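Local coordinates for protein diaminopimelate decarboxylase (PDB 1TWI) that catalyses the pyridoxal 5'-phosphate-dependent decarboxylation of meso-diaminopimelate to L-lysine, the last step of lysine biosynthesis by the diaminopimelate pathway, at residues Arg46-Thr58 and Gln264-Leu276. Sequence-based numbering, arbitrary orientation.
Sequences RYIEAFKRWEEET and QKDLADAIINTML
Arg53 reaches across from the 46-58 part of helix 37-58 to Ile272 and Asn273 of helix 264-276. Its CG lies anti to the backbone N (chi1 173°), which with the extended chain carries the guanidinium across to them. CB meets Ile272 CD1 at 4.1 Å, and CD passes Ile272 CG2. NE turns back to its own helix in a salt bridge with Glu57 OE2. CZ rests on the methyl Ile272 CG2, which sits 3.6 Å from it over one guanidinium face. NH2 gives Asn273 OD1 a nearly straight bond of 2.9 Å, close to the guanidinium plane; NH1 adds a weak one to the same oxygen. NH1 also reaches Asp269 OD1 through a water. Polar partners round the edge and a methyl on one face together restrict how the guanidinium can turn.

Deeper in, Phe51 is a knob among Leu267, Ala268, Ile271 and Ile272. Ala268 CB stands 3.4 Å above the centre of the Phe51 ring, a CH-pi contact. Gln264 CG does the same over Tyr47, while Tyr47 OH is hydrogen-bonded with Ser294 OG. Met275 SD makes an oblique Met-aromatic contact with Trp54, 4.5 Å from the centroid of its six-membered ring. Trp54 NE1 hydrogen-bonds to Pro285 O. Phe51, Trp54 and Met275 all touch Leu287 of barrel strand 286-289.

The helices run nearly parallel, 17° apart, and their axes come within 8.4 Å at closest approach over these segments. Such side-by-side helices over parallel strands are typical of the outer layer of the alpha/beta (TIM) barrel that binds pyridoxal phosphate.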
ATOM      1  N   ARG A  46      27.244 -13.804   2.525  1.00 11.12           N
ATOM      2  CA  ARG A  46      26.894 -15.104   1.974  1.00 12.94           C
ATOM      3  C   ARG A  46      26.940 -15.067   0.428  1.00 13.79           C
ATOM      4  O   ARG A  46      27.339 -16.063  -0.260  1.00 13.37           O
ATOM      5  CB  ARG A  46      25.505 -15.539   2.463  1.00 13.73           C
ATOM      6  CG  ARG A  46      25.577 -16.220   3.849  1.00 13.68           C
ATOM      7  CD  ARG A  46      24.182 -16.473   4.452  1.00 14.38           C
ATOM      8  NE  ARG A  46      24.308 -17.058   5.786  1.00 12.70           N
ATOM      9  CZ  ARG A  46      23.387 -16.956   6.749  1.00 14.17           C
ATOM     10  NH1 ARG A  46      22.263 -16.297   6.531  1.00 11.33           N
ATOM     11  NH2 ARG A  46      23.623 -17.468   7.970  1.00 12.53           N
ATOM     12  N   TYR A  47      26.472 -13.954  -0.138  1.00 11.28           N
ATOM     13  CA  TYR A  47      26.573 -13.818  -1.581  1.00 11.01           C
ATOM     14  C   TYR A  47      28.010 -13.732  -2.045  1.00 12.33           C
ATOM     15  O   TYR A  47      28.428 -14.414  -3.023  1.00 11.52           O
ATOM     16  CB  TYR A  47      25.839 -12.559  -2.051  1.00 12.23           C
ATOM     17  CG  TYR A  47      24.387 -12.860  -2.394  1.00 11.24           C
ATOM     18  CD1 TYR A  47      24.049 -13.459  -3.622  1.00 12.38           C
ATOM     19  CD2 TYR A  47      23.369 -12.524  -1.518  1.00 11.89           C
ATOM     20  CE1 TYR A  47      22.689 -13.711  -3.952  1.00 11.84           C
ATOM     21  CE2 TYR A  47      22.021 -12.773  -1.827  1.00  8.93           C
ATOM     22  CZ  TYR A  47      21.710 -13.364  -3.038  1.00 12.53           C
ATOM     23  OH  TYR A  47      20.411 -13.618  -3.314  1.00 12.46           O
ATOM     24  N   ILE A  48      28.805 -12.961  -1.326  1.00 12.58           N
ATOM     25  CA  ILE A  48      30.195 -12.790  -1.769  1.00 13.95           C
ATOM     26  C   ILE A  48      30.937 -14.105  -1.694  1.00 15.57           C
ATOM     27  O   ILE A  48      31.669 -14.455  -2.590  1.00 14.43           O
ATOM     28  CB  ILE A  48      30.914 -11.751  -0.896  1.00 15.34           C
ATOM     29  CG1 ILE A  48      30.171 -10.392  -1.046  1.00 15.30           C
ATOM     30  CG2 ILE A  48      32.438 -11.668  -1.290  1.00 15.35           C
ATOM     31  CD1 ILE A  48      30.138  -9.846  -2.517  1.00 15.61           C
ATOM     32  N   GLU A  49      30.755 -14.821  -0.595  1.00 16.90           N
ATOM     33  CA  GLU A  49      31.453 -16.077  -0.416  1.00 19.03           C
ATOM     34  C   GLU A  49      30.986 -17.124  -1.446  1.00 19.13           C
ATOM     35  O   GLU A  49      31.791 -17.865  -2.038  1.00 17.88           O
ATOM     36  CB  GLU A  49      31.230 -16.588   0.998  1.00 20.79           C
ATOM     37  CG  GLU A  49      31.934 -17.878   1.241  1.00 26.93           C
ATOM     38  CD  GLU A  49      33.438 -17.718   1.472  1.00 30.43           C
ATOM     39  OE1 GLU A  49      34.090 -18.775   1.572  1.00 31.27           O
ATOM     40  OE2 GLU A  49      33.954 -16.556   1.559  1.00 34.23           O
ATOM     41  N   ALA A  50      29.683 -17.145  -1.687  1.00 17.46           N
ATOM     42  CA  ALA A  50      29.146 -18.094  -2.621  1.00 17.98           C
ATOM     43  C   ALA A  50      29.555 -17.797  -4.064  1.00 17.87           C
ATOM     44  O   ALA A  50      29.809 -18.729  -4.837  1.00 16.61           O
ATOM     45  CB  ALA A  50      27.640 -18.138  -2.505  1.00 17.13           C
ATOM     46  N   PHE A  51      29.636 -16.526  -4.442  1.00 16.10           N
ATOM     47  CA  PHE A  51      29.938 -16.217  -5.832  1.00 17.14           C
ATOM     48  C   PHE A  51      31.378 -15.785  -6.158  1.00 18.99           C
ATOM     49  O   PHE A  51      31.671 -15.534  -7.293  1.00 18.35           O
ATOM     50  CB  PHE A  51      28.941 -15.160  -6.384  1.00 15.37           C
ATOM     51  CG  PHE A  51      27.558 -15.710  -6.666  1.00 13.43           C
ATOM     52  CD1 PHE A  51      27.224 -16.156  -7.936  1.00 11.92           C
ATOM     53  CD2 PHE A  51      26.607 -15.804  -5.650  1.00 11.39           C
ATOM     54  CE1 PHE A  51      25.958 -16.694  -8.193  1.00 12.42           C
ATOM     55  CE2 PHE A  51      25.315 -16.346  -5.889  1.00 12.07           C
ATOM     56  CZ  PHE A  51      24.984 -16.798  -7.169  1.00  8.71           C
ATOM     57  N   LYS A  52      32.303 -15.745  -5.198  1.00 20.33           N
ATOM     58  CA  LYS A  52      33.659 -15.303  -5.544  1.00 19.26           C
ATOM     59  C   LYS A  52      34.321 -16.259  -6.536  1.00 18.23           C
ATOM     60  O   LYS A  52      35.271 -15.912  -7.218  1.00 16.58           O
ATOM     61  CB  LYS A  52      34.526 -15.178  -4.282  1.00 23.23           C
ATOM     62  CG  LYS A  52      34.716 -16.485  -3.553  1.00 26.48           C
ATOM     63  CD  LYS A  52      35.663 -16.241  -2.383  1.00 30.95           C
ATOM     64  CE  LYS A  52      35.630 -17.343  -1.353  1.00 33.36           C
ATOM     65  NZ  LYS A  52      36.236 -16.787  -0.064  1.00 34.38           N
ATOM     66  N   ARG A  53      33.834 -17.477  -6.581  1.00 17.25           N
ATOM     67  CA  ARG A  53      34.335 -18.421  -7.542  1.00 17.97           C
ATOM     68  C   ARG A  53      34.247 -17.832  -8.988  1.00 17.34           C
ATOM     69  O   ARG A  53      35.086 -18.122  -9.855  1.00 17.56           O
ATOM     70  CB  ARG A  53      33.486 -19.695  -7.457  1.00 20.19           C
ATOM     71  CG  ARG A  53      33.784 -20.690  -8.517  1.00 21.04           C
ATOM     72  CD  ARG A  53      32.961 -21.950  -8.357  1.00 24.85           C
ATOM     73  NE  ARG A  53      33.167 -22.830  -9.507  1.00 24.97           N
ATOM     74  CZ  ARG A  53      32.244 -23.676  -9.936  1.00 27.10           C
ATOM     75  NH1 ARG A  53      31.081 -23.747  -9.299  1.00 28.41           N
ATOM     76  NH2 ARG A  53      32.460 -24.413 -11.009  1.00 26.43           N
ATOM     77  N   TRP A  54      33.208 -17.049  -9.274  1.00 15.92           N
ATOM     78  CA  TRP A  54      33.082 -16.478 -10.629  1.00 15.99           C
ATOM     79  C   TRP A  54      34.339 -15.697 -11.007  1.00 17.43           C
ATOM     80  O   TRP A  54      34.953 -15.934 -12.060  1.00 18.21           O
ATOM     81  CB  TRP A  54      31.863 -15.524 -10.742  1.00 14.11           C
ATOM     82  CG  TRP A  54      31.686 -15.099 -12.164  1.00 13.00           C
ATOM     83  CD1 TRP A  54      31.842 -13.829 -12.707  1.00 14.45           C
ATOM     84  CD2 TRP A  54      31.296 -15.942 -13.230  1.00 13.66           C
ATOM     85  NE1 TRP A  54      31.548 -13.861 -14.070  1.00 13.59           N
ATOM     86  CE2 TRP A  54      31.211 -15.154 -14.396  1.00 12.76           C
ATOM     87  CE3 TRP A  54      30.997 -17.323 -13.314  1.00 14.24           C
ATOM     88  CZ2 TRP A  54      30.841 -15.695 -15.636  1.00 14.71           C
ATOM     89  CZ3 TRP A  54      30.635 -17.851 -14.543  1.00 12.45           C
ATOM     90  CH2 TRP A  54      30.556 -17.048 -15.683  1.00 14.26           C
ATOM     91  N   GLU A  55      34.732 -14.758 -10.152  1.00 19.43           N
ATOM     92  CA  GLU A  55      35.932 -13.935 -10.414  1.00 21.12           C
ATOM     93  C   GLU A  55      37.180 -14.803 -10.410  1.00 20.18           C
ATOM     94  O   GLU A  55      38.071 -14.590 -11.209  1.00 20.51           O
ATOM     95  CB  GLU A  55      36.107 -12.818  -9.344  1.00 24.00           C
ATOM     96  CG  GLU A  55      37.595 -12.269  -9.132  1.00 33.56           C
ATOM     97  CD  GLU A  55      38.216 -12.425  -7.652  1.00 37.72           C
ATOM     98  OE1 GLU A  55      39.270 -13.118  -7.473  1.00 38.64           O
ATOM     99  OE2 GLU A  55      37.670 -11.851  -6.671  1.00 39.05           O
ATOM    100  N   GLU A  56      37.232 -15.773  -9.503  1.00 19.99           N
ATOM    101  CA  GLU A  56      38.391 -16.658  -9.394  1.00 20.72           C
ATOM    102  C   GLU A  56      38.631 -17.454 -10.649  1.00 20.46           C
ATOM    103  O   GLU A  56      39.765 -17.612 -11.099  1.00 19.52           O
ATOM    104  CB  GLU A  56      38.203 -17.654  -8.241  1.00 22.13           C
ATOM    105  CG  GLU A  56      38.199 -17.000  -6.871  1.00 25.48           C
ATOM    106  CD  GLU A  56      37.807 -17.941  -5.755  1.00 26.99           C
ATOM    107  OE1 GLU A  56      37.349 -19.086  -6.036  1.00 27.86           O
ATOM    108  OE2 GLU A  56      37.950 -17.508  -4.581  1.00 29.38           O
ATOM    109  N   GLU A  57      37.562 -17.985 -11.216  1.00 20.01           N
ATOM    110  CA  GLU A  57      37.726 -18.818 -12.393  1.00 21.12           C
ATOM    111  C   GLU A  57      37.697 -18.166 -13.756  1.00 20.60           C
ATOM    112  O   GLU A  57      38.263 -18.726 -14.684  1.00 19.03           O
ATOM    113  CB  GLU A  57      36.694 -19.943 -12.363  1.00 25.15           C
ATOM    114  CG  GLU A  57      37.214 -21.227 -11.641  1.00 31.69           C
ATOM    115  CD  GLU A  57      36.147 -22.292 -11.572  1.00 35.98           C
ATOM    116  OE1 GLU A  57      35.529 -22.537 -12.631  1.00 38.39           O
ATOM    117  OE2 GLU A  57      35.911 -22.884 -10.477  1.00 39.56           O
ATOM    118  N   THR A  58      37.047 -17.001 -13.882  1.00 18.71           N
ATOM    119  CA  THR A  58      36.903 -16.312 -15.175  1.00 18.78           C
ATOM    120  C   THR A  58      37.730 -15.009 -15.260  1.00 19.17           C
ATOM    121  O   THR A  58      37.921 -14.454 -16.333  1.00 19.66           O
ATOM    122  CB  THR A  58      35.377 -15.878 -15.418  1.00 17.67           C
ATOM    123  OG1 THR A  58      35.055 -14.828 -14.488  1.00 16.05           O
ATOM    124  CG2 THR A  58      34.418 -17.038 -15.200  1.00 16.86           C
ATOM    125  N   GLN A 264      22.389 -19.013  -0.896  1.00 14.09           N
ATOM    126  CA  GLN A 264      23.198 -18.321  -1.894  1.00 13.27           C
ATOM    127  C   GLN A 264      24.163 -19.322  -2.532  1.00 14.18           C
ATOM    128  O   GLN A 264      24.454 -19.253  -3.735  1.00 12.43           O
ATOM    129  CB  GLN A 264      23.991 -17.168  -1.244  1.00 13.11           C
ATOM    130  CG  GLN A 264      23.111 -15.962  -0.824  1.00 12.85           C
ATOM    131  CD  GLN A 264      22.549 -16.072   0.601  1.00 14.90           C
ATOM    132  OE1 GLN A 264      22.294 -17.168   1.099  1.00 13.67           O
ATOM    133  NE2 GLN A 264      22.325 -14.927   1.243  1.00 14.41           N
ATOM    134  N   LYS A 265      24.708 -20.211  -1.716  1.00 14.98           N
ATOM    135  CA  LYS A 265      25.631 -21.245  -2.224  1.00 16.90           C
ATOM    136  C   LYS A 265      24.955 -22.116  -3.248  1.00 14.59           C
ATOM    137  O   LYS A 265      25.563 -22.437  -4.283  1.00 15.85           O
ATOM    138  CB  LYS A 265      26.152 -22.162  -1.096  1.00 20.63           C
ATOM    139  CG  LYS A 265      27.043 -21.429  -0.123  1.00 29.00           C
ATOM    140  CD  LYS A 265      27.752 -22.372   0.937  1.00 33.13           C
ATOM    141  CE  LYS A 265      28.847 -21.601   1.684  1.00 34.87           C
ATOM    142  NZ  LYS A 265      29.571 -22.491   2.665  1.00 37.81           N
ATOM    143  N   ASP A 266      23.722 -22.523  -2.959  1.00 13.59           N
ATOM    144  CA  ASP A 266      22.961 -23.349  -3.914  1.00 14.80           C
ATOM    145  C   ASP A 266      22.737 -22.564  -5.233  1.00 15.46           C
ATOM    146  O   ASP A 266      22.860 -23.117  -6.351  1.00 13.91           O
ATOM    147  CB  ASP A 266      21.593 -23.755  -3.366  1.00 15.01           C
ATOM    148  CG  ASP A 266      21.698 -24.679  -2.166  1.00 19.54           C
ATOM    149  OD1 ASP A 266      22.528 -25.611  -2.249  1.00 19.14           O
ATOM    150  OD2 ASP A 266      20.966 -24.463  -1.171  1.00 17.44           O
ATOM    151  N   LEU A 267      22.415 -21.284  -5.091  1.00 14.12           N
ATOM    152  CA  LEU A 267      22.205 -20.442  -6.254  1.00 12.70           C
ATOM    153  C   LEU A 267      23.476 -20.331  -7.122  1.00 12.97           C
ATOM    154  O   LEU A 267      23.415 -20.440  -8.337  1.00 13.48           O
ATOM    155  CB  LEU A 267      21.773 -19.040  -5.813  1.00 11.04           C
ATOM    156  CG  LEU A 267      21.405 -18.112  -6.990  1.00  9.31           C
ATOM    157  CD1 LEU A 267      20.083 -18.617  -7.674  1.00  9.46           C
ATOM    158  CD2 LEU A 267      21.173 -16.663  -6.382  1.00  9.74           C
ATOM    159  N   ALA A 268      24.631 -20.133  -6.492  1.00 13.60           N
ATOM    160  CA  ALA A 268      25.882 -19.999  -7.217  1.00 14.15           C
ATOM    161  C   ALA A 268      26.299 -21.310  -7.865  1.00 15.10           C
ATOM    162  O   ALA A 268      26.765 -21.309  -8.994  1.00 13.89           O
ATOM    163  CB  ALA A 268      26.981 -19.529  -6.293  1.00 13.71           C
ATOM    164  N   ASP A 269      26.117 -22.433  -7.170  1.00 15.71           N
ATOM    165  CA  ASP A 269      26.500 -23.692  -7.791  1.00 18.06           C
ATOM    166  C   ASP A 269      25.703 -23.808  -9.088  1.00 18.97           C
ATOM    167  O   ASP A 269      26.248 -24.155 -10.162  1.00 19.39           O
ATOM    168  CB  ASP A 269      26.163 -24.892  -6.904  1.00 19.90           C
ATOM    169  CG  ASP A 269      27.072 -24.992  -5.701  1.00 22.90           C
ATOM    170  OD1 ASP A 269      28.194 -24.446  -5.800  1.00 22.56           O
ATOM    171  OD2 ASP A 269      26.664 -25.616  -4.667  1.00 25.70           O
ATOM    172  N   ALA A 270      24.420 -23.516  -8.986  1.00 17.09           N
ATOM    173  CA  ALA A 270      23.533 -23.599 -10.135  1.00 18.01           C
ATOM    174  C   ALA A 270      23.856 -22.626 -11.287  1.00 17.23           C
ATOM    175  O   ALA A 270      23.965 -23.012 -12.488  1.00 17.12           O
ATOM    176  CB  ALA A 270      22.074 -23.414  -9.654  1.00 17.98           C
ATOM    177  N   ILE A 271      24.002 -21.350 -10.949  1.00 14.33           N
ATOM    178  CA  ILE A 271      24.315 -20.362 -11.982  1.00 13.68           C
ATOM    179  C   ILE A 271      25.690 -20.559 -12.618  1.00 13.50           C
ATOM    180  O   ILE A 271      25.831 -20.591 -13.848  1.00 13.66           O
ATOM    181  CB  ILE A 271      24.216 -18.891 -11.412  1.00 11.77           C
ATOM    182  CG1 ILE A 271      22.742 -18.562 -11.125  1.00 11.88           C
ATOM    183  CG2 ILE A 271      24.817 -17.892 -12.431  1.00 10.59           C
ATOM    184  CD1 ILE A 271      22.506 -17.202 -10.487  1.00  9.23           C
ATOM    185  N   ILE A 272      26.707 -20.700 -11.773  1.00 14.04           N
ATOM    186  CA  ILE A 272      28.062 -20.778 -12.270  1.00 15.08           C
ATOM    187  C   ILE A 272      28.323 -22.025 -13.117  1.00 16.24           C
ATOM    188  O   ILE A 272      28.891 -21.918 -14.221  1.00 16.79           O
ATOM    189  CB  ILE A 272      29.075 -20.643 -11.077  1.00 15.57           C
ATOM    190  CG1 ILE A 272      28.974 -19.246 -10.473  1.00 14.48           C
ATOM    191  CG2 ILE A 272      30.526 -20.920 -11.542  1.00 15.99           C
ATOM    192  CD1 ILE A 272      29.804 -19.120  -9.153  1.00 15.80           C
ATOM    193  N   ASN A 273      27.885 -23.180 -12.645  1.00 17.49           N
ATOM    194  CA  ASN A 273      28.082 -24.400 -13.436  1.00 19.17           C
ATOM    195  C   ASN A 273      27.265 -24.306 -14.739  1.00 17.85           C
ATOM    196  O   ASN A 273      27.652 -24.855 -15.759  1.00 17.67           O
ATOM    197  CB  ASN A 273      27.727 -25.662 -12.607  1.00 22.13           C
ATOM    198  CG  ASN A 273      28.755 -25.894 -11.443  1.00 25.90           C
ATOM    199  OD1 ASN A 273      29.987 -25.837 -11.668  1.00 30.46           O
ATOM    200  ND2 ASN A 273      28.258 -26.129 -10.214  1.00 26.40           N
ATOM    201  N   THR A 274      26.150 -23.579 -14.740  1.00 16.27           N
ATOM    202  CA  THR A 274      25.404 -23.492 -15.977  1.00 13.55           C
ATOM    203  C   THR A 274      26.138 -22.569 -16.937  1.00 14.17           C
ATOM    204  O   THR A 274      26.362 -22.944 -18.103  1.00 14.26           O
ATOM    205  CB  THR A 274      23.969 -22.985 -15.793  1.00 13.35           C
ATOM    206  OG1 THR A 274      23.218 -23.971 -15.092  1.00 14.66           O
ATOM    207  CG2 THR A 274      23.289 -22.782 -17.174  1.00 13.28           C
ATOM    208  N   MET A 275      26.518 -21.365 -16.491  1.00 13.67           N
ATOM    209  CA  MET A 275      27.210 -20.439 -17.397  1.00 13.32           C
ATOM    210  C   MET A 275      28.537 -20.992 -17.952  1.00 15.06           C
ATOM    211  O   MET A 275      28.875 -20.718 -19.109  1.00 12.70           O
ATOM    212  CB  MET A 275      27.511 -19.083 -16.709  1.00 15.09           C
ATOM    213  CG  MET A 275      26.218 -18.297 -16.351  1.00 16.83           C
ATOM    214  SD  MET A 275      26.594 -16.834 -15.430  1.00 21.36           S
ATOM    215  CE  MET A 275      27.157 -15.840 -16.840  1.00 20.51           C
ATOM    216  N   LEU A 276      29.292 -21.747 -17.145  1.00 14.42           N
ATOM    217  CA  LEU A 276      30.564 -22.285 -17.646  1.00 15.34           C
ATOM    218  C   LEU A 276      30.425 -23.331 -18.770  1.00 14.29           C
ATOM    219  O   LEU A 276      31.385 -23.607 -19.449  1.00 16.33           O
ATOM    220  CB  LEU A 276      31.407 -22.865 -16.514  1.00 16.47           C
ATOM    221  CG  LEU A 276      31.934 -21.808 -15.536  1.00 17.25           C
ATOM    222  CD1 LEU A 276      32.657 -22.527 -14.401  1.00 21.62           C
ATOM    223  CD2 LEU A 276      32.908 -20.877 -16.234  1.00 19.26           C
TER
HETATM  224  O   HOH W   1      21.068 -15.266   3.918  1.00 12.96           O
HETATM  225  O   HOH W   2      29.933 -22.456  -6.686  1.00 34.13           O